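Local coordinates for probable transcriptional regulator, TetR family protein (Rhodococcus sp., PDB 3BJB), which probably binds cis-regulatory DNA through a helix-turn-helix motif and so regulates transcription, as TetR-family proteins generally do, at residues A31-M45 / L59-V73. Sequence-based numbering, arbitrary orientation.
Sequences AIELATEKELARVQM and LYRYFPSKTHLFVAV. With SO4 (sulfate ion), chain L.
K66 reaches from the first turn of helix 66-86 to the backbone carbonyls of V43 and L40, in the chain that leads into the predicted helix-turn-helix of this TetR-type DNA-binding domain. K66 NZ gives V43 O a hydrogen bond of 2.8 Å, in the carbonyl plane, and L40 O a weak one. A lysine suits the place because its long chain, with CG anti to the backbone N (chi1 -163°) and a bend at chi3, carries the ammonium across while K66 CE packs 3.4 Å from L40 CD2. A leucine here would probably leave the V43 carbonyl without this donor and the turn before helix 45-51 less firmly tied.

Beside the lysine, the F70 ring fills the angle between helices 22-37 and 66-86, whose axes cross at -102° in these segments. V43 CG1 meets the ring at its edge, and A35 CB comes 3.6 Å from F70 CE1. Alanine suits helix 22-37 here, since A31 CB rests against both L69 CD2 and V73 CG2, its small methyl leaving room for these larger side chains.

Nearer the start of helix 66-86, M45, modelled as selenomethionine, is a knob among L59, Y60, K66 and L69. Flexible and unbranched, it bends at chi2 and chi3, bringing M45 SE to 3.8 Å from K66 CA. Farther out, L116 and S123 of helix 114-126 touch A35 and F70, joining this domain to the rest of the chain. S65 holds the N-cap position of helix 66-86, its OG hydrogen-bonded to H68 ND1, and at that helix start T67 N donates to sulfate O2 over 3.3 Å, with an N-H...O angle of 155°.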
loop_
_atom_site.group_PDB
_atom_site.type_symbol
_atom_site.label_atom_id
_atom_site.label_comp_id
_atom_site.label_asym_id
_atom_site.label_seq_id
_atom_site.Cartn_x
_atom_site.Cartn_y
_atom_site.Cartn_z
ATOM N N ALA B 31 -16.059 -6.830 14.783
ATOM C CA ALA B 31 -14.734 -6.657 14.241
ATOM C C ALA B 31 -14.514 -5.159 14.057
ATOM O O ALA B 31 -13.498 -4.610 14.562
ATOM C CB ALA B 31 -14.578 -7.422 12.970
ATOM N N ILE B 32 -15.505 -4.502 13.432
ATOM C CA ILE B 32 -15.492 -3.049 13.196
ATOM C C ILE B 32 -15.278 -2.191 14.467
ATOM O O ILE B 32 -14.407 -1.304 14.463
ATOM C CB ILE B 32 -16.736 -2.577 12.389
ATOM C CG1 ILE B 32 -16.651 -3.078 10.948
ATOM C CG2 ILE B 32 -16.876 -1.035 12.409
ATOM C CD1 ILE B 32 -17.995 -3.242 10.299
ATOM N N GLU B 33 -16.034 -2.462 15.531
ATOM C CA GLU B 33 -15.852 -1.794 16.832
ATOM C C GLU B 33 -14.476 -2.000 17.451
ATOM O O GLU B 33 -13.909 -1.081 18.052
ATOM C CB GLU B 33 -16.838 -2.301 17.887
ATOM C CG GLU B 33 -18.124 -2.878 17.383
ATOM C CD GLU B 33 -19.203 -2.753 18.424
ATOM O OE1 GLU B 33 -19.326 -3.673 19.277
ATOM O OE2 GLU B 33 -19.900 -1.715 18.414
ATOM N N LEU B 34 -13.944 -3.209 17.350
ATOM C CA LEU B 34 -12.633 -3.436 17.944
ATOM C C LEU B 34 -11.526 -2.736 17.175
ATOM O O LEU B 34 -10.641 -2.119 17.770
ATOM C CB LEU B 34 -12.373 -4.915 18.180
ATOM C CG LEU B 34 -13.098 -5.266 19.487
ATOM C CD1 LEU B 34 -14.138 -6.421 19.372
ATOM C CD2 LEU B 34 -12.076 -5.492 20.586
ATOM N N ALA B 35 -11.604 -2.782 15.852
ATOM C CA ALA B 35 -10.626 -2.098 15.037
ATOM C C ALA B 35 -10.838 -0.611 15.179
ATOM O O ALA B 35 -9.909 0.146 14.938
ATOM C CB ALA B 35 -10.735 -2.518 13.598
ATOM N N THR B 36 -12.050 -0.192 15.577
ATOM C CA THR B 36 -12.316 1.229 15.832
ATOM C C THR B 36 -11.695 1.679 17.156
ATOM O O THR B 36 -11.283 2.837 17.288
ATOM C CB THR B 36 -13.822 1.622 15.728
ATOM O OG1 THR B 36 -14.209 1.648 14.349
ATOM C CG2 THR B 36 -14.095 3.008 16.318
ATOM N N GLU B 37 -11.570 0.768 18.108
ATOM C CA GLU B 37 -11.070 1.133 19.427
ATOM C C GLU B 37 -9.565 0.886 19.630
ATOM O O GLU B 37 -8.963 1.433 20.542
ATOM C CB GLU B 37 -11.890 0.433 20.515
ATOM C CG GLU B 37 -13.394 0.632 20.344
ATOM C CD GLU B 37 -14.269 -0.429 21.054
ATOM O OE1 GLU B 37 -15.498 -0.196 21.170
ATOM O OE2 GLU B 37 -13.752 -1.488 21.491
ATOM N N LYS B 38 -8.954 0.030 18.827
ATOM C CA LYS B 38 -7.541 -0.278 19.050
ATOM C C LYS B 38 -7.023 -0.577 17.690
ATOM O O LYS B 38 -7.772 -1.074 16.857
ATOM C CB LYS B 38 -7.342 -1.521 19.916
ATOM C CG LYS B 38 -8.590 -2.040 20.615
ATOM C CD LYS B 38 -8.346 -3.159 21.648
ATOM C CE LYS B 38 -9.616 -3.300 22.560
ATOM N NZ LYS B 38 -9.564 -4.198 23.774
ATOM N N GLU B 39 -5.751 -0.266 17.470
ATOM C CA GLU B 39 -4.974 -0.779 16.341
ATOM C C GLU B 39 -5.133 -2.318 16.096
ATOM O O GLU B 39 -5.616 -3.075 16.979
ATOM C CB GLU B 39 -3.515 -0.435 16.592
ATOM C CG GLU B 39 -3.078 -1.023 17.920
ATOM C CD GLU B 39 -1.663 -0.666 18.298
ATOM O OE1 GLU B 39 -0.734 -0.919 17.469
ATOM O OE2 GLU B 39 -1.501 -0.142 19.446
ATOM N N LEU B 40 -4.711 -2.766 14.901
ATOM C CA LEU B 40 -4.928 -4.148 14.432
ATOM C C LEU B 40 -4.219 -5.129 15.374
ATOM O O LEU B 40 -4.813 -6.096 15.825
ATOM C CB LEU B 40 -4.385 -4.317 13.004
ATOM C CG LEU B 40 -4.991 -5.127 11.843
ATOM C CD1 LEU B 40 -3.904 -5.507 10.879
ATOM C CD2 LEU B 40 -5.750 -6.327 12.244
ATOM N N ALA B 41 -2.953 -4.854 15.687
ATOM C CA ALA B 41 -2.135 -5.696 16.571
ATOM C C ALA B 41 -2.795 -6.005 17.915
ATOM O O ALA B 41 -2.536 -7.036 18.527
ATOM C CB ALA B 41 -0.762 -5.039 16.795
ATOM N N ARG B 42 -3.684 -5.121 18.348
ATOM C CA ARG B 42 -4.369 -5.281 19.595
ATOM C C ARG B 42 -5.787 -5.825 19.417
ATOM O O ARG B 42 -6.581 -5.797 20.351
ATOM C CB ARG B 42 -4.366 -3.934 20.307
ATOM C CG ARG B 42 -2.976 -3.547 20.840
ATOM C CD ARG B 42 -2.947 -2.172 21.508
ATOM N NE ARG B 42 -3.762 -2.161 22.731
ATOM C CZ ARG B 42 -3.281 -2.025 23.965
ATOM N NH1 ARG B 42 -1.974 -1.856 24.169
ATOM N NH2 ARG B 42 -4.120 -2.036 24.990
ATOM N N VAL B 43 -6.106 -6.325 18.220
ATOM C CA VAL B 43 -7.438 -6.892 17.967
ATOM C C VAL B 43 -7.369 -8.408 17.952
ATOM O O VAL B 43 -6.743 -9.003 17.084
ATOM C CB VAL B 43 -8.067 -6.389 16.659
ATOM C CG1 VAL B 43 -9.422 -7.020 16.455
ATOM C CG2 VAL B 43 -8.194 -4.866 16.679
ATOM N N GLN B 44 -8.033 -9.042 18.907
ATOM C CA GLN B 44 -7.887 -10.471 19.023
ATOM C C GLN B 44 -9.134 -11.239 18.735
ATOM O O GLN B 44 -10.237 -10.840 19.102
ATOM C CB GLN B 44 -7.328 -10.847 20.376
ATOM C CG GLN B 44 -5.836 -10.535 20.501
ATOM C CD GLN B 44 -5.517 -9.990 21.872
ATOM O OE1 GLN B 44 -4.375 -9.637 22.163
ATOM N NE2 GLN B 44 -6.537 -9.911 22.729
HETATM N N MSE B 45 -8.939 -12.369 18.072
HETATM C CA MSE B 45 -10.036 -13.174 17.598
HETATM C C MSE B 45 -10.990 -13.550 18.717
HETATM O O MSE B 45 -12.204 -13.579 18.514
HETATM C CB MSE B 45 -9.486 -14.392 16.875
HETATM C CG MSE B 45 -8.729 -14.009 15.617
HETATM SE SE MSE B 45 -9.936 -13.240 14.249
HETATM C CE MSE B 45 -10.634 -14.902 13.487
ATOM N N LEU B 59 -16.322 -18.582 14.825
ATOM C CA LEU B 59 -15.640 -17.470 14.194
ATOM C C LEU B 59 -14.501 -17.931 13.279
ATOM O O LEU B 59 -14.282 -17.348 12.195
ATOM C CB LEU B 59 -15.115 -16.500 15.263
ATOM C CG LEU B 59 -14.445 -15.188 14.798
ATOM C CD1 LEU B 59 -15.459 -14.116 14.388
ATOM C CD2 LEU B 59 -13.539 -14.679 15.873
ATOM N N TYR B 60 -13.769 -18.955 13.710
ATOM C CA TYR B 60 -12.584 -19.384 12.966
ATOM C C TYR B 60 -13.029 -20.103 11.707
ATOM O O TYR B 60 -12.473 -19.906 10.618
ATOM C CB TYR B 60 -11.648 -20.239 13.831
ATOM C CG TYR B 60 -10.590 -19.442 14.559
ATOM C CD1 TYR B 60 -10.505 -19.455 15.954
ATOM C CD2 TYR B 60 -9.658 -18.669 13.855
ATOM C CE1 TYR B 60 -9.516 -18.724 16.630
ATOM C CE2 TYR B 60 -8.662 -17.932 14.527
ATOM C CZ TYR B 60 -8.610 -17.975 15.908
ATOM O OH TYR B 60 -7.664 -17.246 16.564
ATOM N N ARG B 61 -14.069 -20.901 11.876
ATOM C CA ARG B 61 -14.785 -21.510 10.771
ATOM C C ARG B 61 -15.128 -20.476 9.684
ATOM O O ARG B 61 -14.910 -20.697 8.490
ATOM C CB ARG B 61 -16.068 -22.130 11.305
ATOM C CG ARG B 61 -16.532 -23.323 10.551
ATOM C CD ARG B 61 -17.912 -23.719 11.017
ATOM N NE ARG B 61 -18.369 -24.917 10.327
ATOM C CZ ARG B 61 -18.702 -24.973 9.038
ATOM N NH1 ARG B 61 -19.109 -26.131 8.518
ATOM N NH2 ARG B 61 -18.631 -23.887 8.270
ATOM N N TYR B 62 -15.665 -19.341 10.096
ATOM C CA TYR B 62 -16.064 -18.367 9.109
ATOM C C TYR B 62 -14.958 -17.414 8.667
ATOM O O TYR B 62 -15.033 -16.851 7.578
ATOM C CB TYR B 62 -17.359 -17.656 9.514
ATOM C CG TYR B 62 -18.545 -18.403 8.992
ATOM C CD1 TYR B 62 -19.273 -19.271 9.810
ATOM C CD2 TYR B 62 -18.909 -18.293 7.650
ATOM C CE1 TYR B 62 -20.381 -20.001 9.296
ATOM C CE2 TYR B 62 -19.994 -18.992 7.135
ATOM C CZ TYR B 62 -20.721 -19.848 7.955
ATOM O OH TYR B 62 -21.779 -20.528 7.414
ATOM N N PHE B 63 -13.929 -17.241 9.497
ATOM C CA PHE B 63 -12.759 -16.438 9.101
ATOM C C PHE B 63 -11.480 -17.051 9.677
ATOM O O PHE B 63 -11.120 -16.774 10.817
ATOM C CB PHE B 63 -12.912 -14.947 9.481
ATOM C CG PHE B 63 -14.282 -14.378 9.214
ATOM C CD1 PHE B 63 -14.592 -13.815 7.985
ATOM C CD2 PHE B 63 -15.277 -14.430 10.188
ATOM C CE1 PHE B 63 -15.865 -13.311 7.736
ATOM C CE2 PHE B 63 -16.548 -13.919 9.940
ATOM C CZ PHE B 63 -16.827 -13.350 8.720
ATOM N N PRO B 64 -10.810 -17.917 8.892
ATOM C CA PRO B 64 -9.678 -18.703 9.389
ATOM C C PRO B 64 -8.579 -17.903 10.085
ATOM O O PRO B 64 -7.970 -18.421 11.024
ATOM C CB PRO B 64 -9.164 -19.410 8.129
ATOM C CG PRO B 64 -10.406 -19.591 7.297
ATOM C CD PRO B 64 -11.117 -18.257 7.489
ATOM N N SER B 65 -8.304 -16.675 9.653
ATOM C CA SER B 65 -7.485 -15.808 10.479
ATOM C C SER B 65 -8.008 -14.393 10.497
ATOM O O SER B 65 -8.979 -14.051 9.816
ATOM C CB SER B 65 -5.993 -15.842 10.092
ATOM O OG SER B 65 -5.763 -15.331 8.799
ATOM N N LYS B 66 -7.321 -13.560 11.267
ATOM C CA LYS B 66 -7.690 -12.178 11.394
ATOM C C LYS B 66 -7.670 -11.445 10.061
ATOM O O LYS B 66 -8.578 -10.662 9.795
ATOM C CB LYS B 66 -6.778 -11.503 12.400
ATOM C CG LYS B 66 -7.341 -10.225 12.874
ATOM C CD LYS B 66 -6.735 -9.844 14.172
ATOM C CE LYS B 66 -5.343 -9.259 13.999
ATOM N NZ LYS B 66 -4.651 -9.356 15.303
ATOM N N THR B 67 -6.638 -11.682 9.241
ATOM C CA THR B 67 -6.526 -11.015 7.950
ATOM C C THR B 67 -7.713 -11.415 7.051
ATOM O O THR B 67 -8.201 -10.590 6.262
ATOM C CB THR B 67 -5.137 -11.211 7.233
ATOM O OG1 THR B 67 -4.851 -12.588 7.152
ATOM C CG2 THR B 67 -3.974 -10.565 7.993
ATOM N N HIS B 68 -8.218 -12.638 7.222
ATOM C CA HIS B 68 -9.452 -13.050 6.527
ATOM C C HIS B 68 -10.617 -12.171 6.949
ATOM O O HIS B 68 -11.382 -11.685 6.114
ATOM C CB HIS B 68 -9.865 -14.503 6.848
ATOM C CG HIS B 68 -9.069 -15.559 6.143
ATOM N ND1 HIS B 68 -7.815 -15.953 6.568
ATOM C CD2 HIS B 68 -9.380 -16.349 5.086
ATOM C CE1 HIS B 68 -7.375 -16.922 5.780
ATOM N NE2 HIS B 68 -8.305 -17.182 4.876
ATOM N N LEU B 69 -10.775 -12.015 8.258
ATOM C CA LEU B 69 -11.894 -11.279 8.802
ATOM C C LEU B 69 -11.887 -9.843 8.300
ATOM O O LEU B 69 -12.889 -9.380 7.743
ATOM C CB LEU B 69 -11.897 -11.355 10.316
ATOM C CG LEU B 69 -12.815 -10.422 11.073
ATOM C CD1 LEU B 69 -14.287 -10.860 10.912
ATOM C CD2 LEU B 69 -12.369 -10.451 12.536
ATOM N N PHE B 70 -10.753 -9.148 8.437
ATOM C CA PHE B 70 -10.697 -7.762 7.968
ATOM C C PHE B 70 -10.760 -7.527 6.452
ATOM O O PHE B 70 -11.115 -6.445 5.998
ATOM C CB PHE B 70 -9.561 -7.028 8.633
ATOM C CG PHE B 70 -9.822 -6.779 10.039
ATOM C CD1 PHE B 70 -10.739 -5.819 10.414
ATOM C CD2 PHE B 70 -9.182 -7.538 11.021
ATOM C CE1 PHE B 70 -11.014 -5.593 11.771
ATOM C CE2 PHE B 70 -9.445 -7.313 12.373
ATOM C CZ PHE B 70 -10.370 -6.349 12.740
ATOM N N VAL B 71 -10.469 -8.556 5.678
ATOM C CA VAL B 71 -10.711 -8.524 4.250
ATOM C C VAL B 71 -12.209 -8.588 3.991
ATOM O O VAL B 71 -12.734 -7.825 3.188
ATOM C CB VAL B 71 -9.988 -9.670 3.546
ATOM C CG1 VAL B 71 -10.585 -9.908 2.148
ATOM C CG2 VAL B 71 -8.494 -9.366 3.465
ATOM N N ALA B 72 -12.901 -9.480 4.692
ATOM C CA ALA B 72 -14.362 -9.541 4.631
ATOM C C ALA B 72 -14.993 -8.248 5.156
ATOM O O ALA B 72 -16.047 -7.857 4.671
ATOM C CB ALA B 72 -14.893 -10.746 5.410
ATOM N N VAL B 73 -14.380 -7.599 6.155
ATOM C CA VAL B 73 -14.914 -6.322 6.665
ATOM C C VAL B 73 -14.811 -5.284 5.564
ATOM O O VAL B 73 -15.779 -4.601 5.288
ATOM C CB VAL B 73 -14.229 -5.814 7.969
ATOM C CG1 VAL B 73 -14.448 -4.329 8.156
ATOM C CG2 VAL B 73 -14.754 -6.544 9.189
HETATM S S SO4 L . -2.846 -12.493 11.337
HETATM O O1 SO4 L . -2.168 -11.313 10.795
HETATM O O2 SO4 L . -3.830 -12.960 10.354
HETATM O O3 SO4 L . -1.860 -13.548 11.615
HETATM O O4 SO4 L . -3.499 -12.131 12.599
#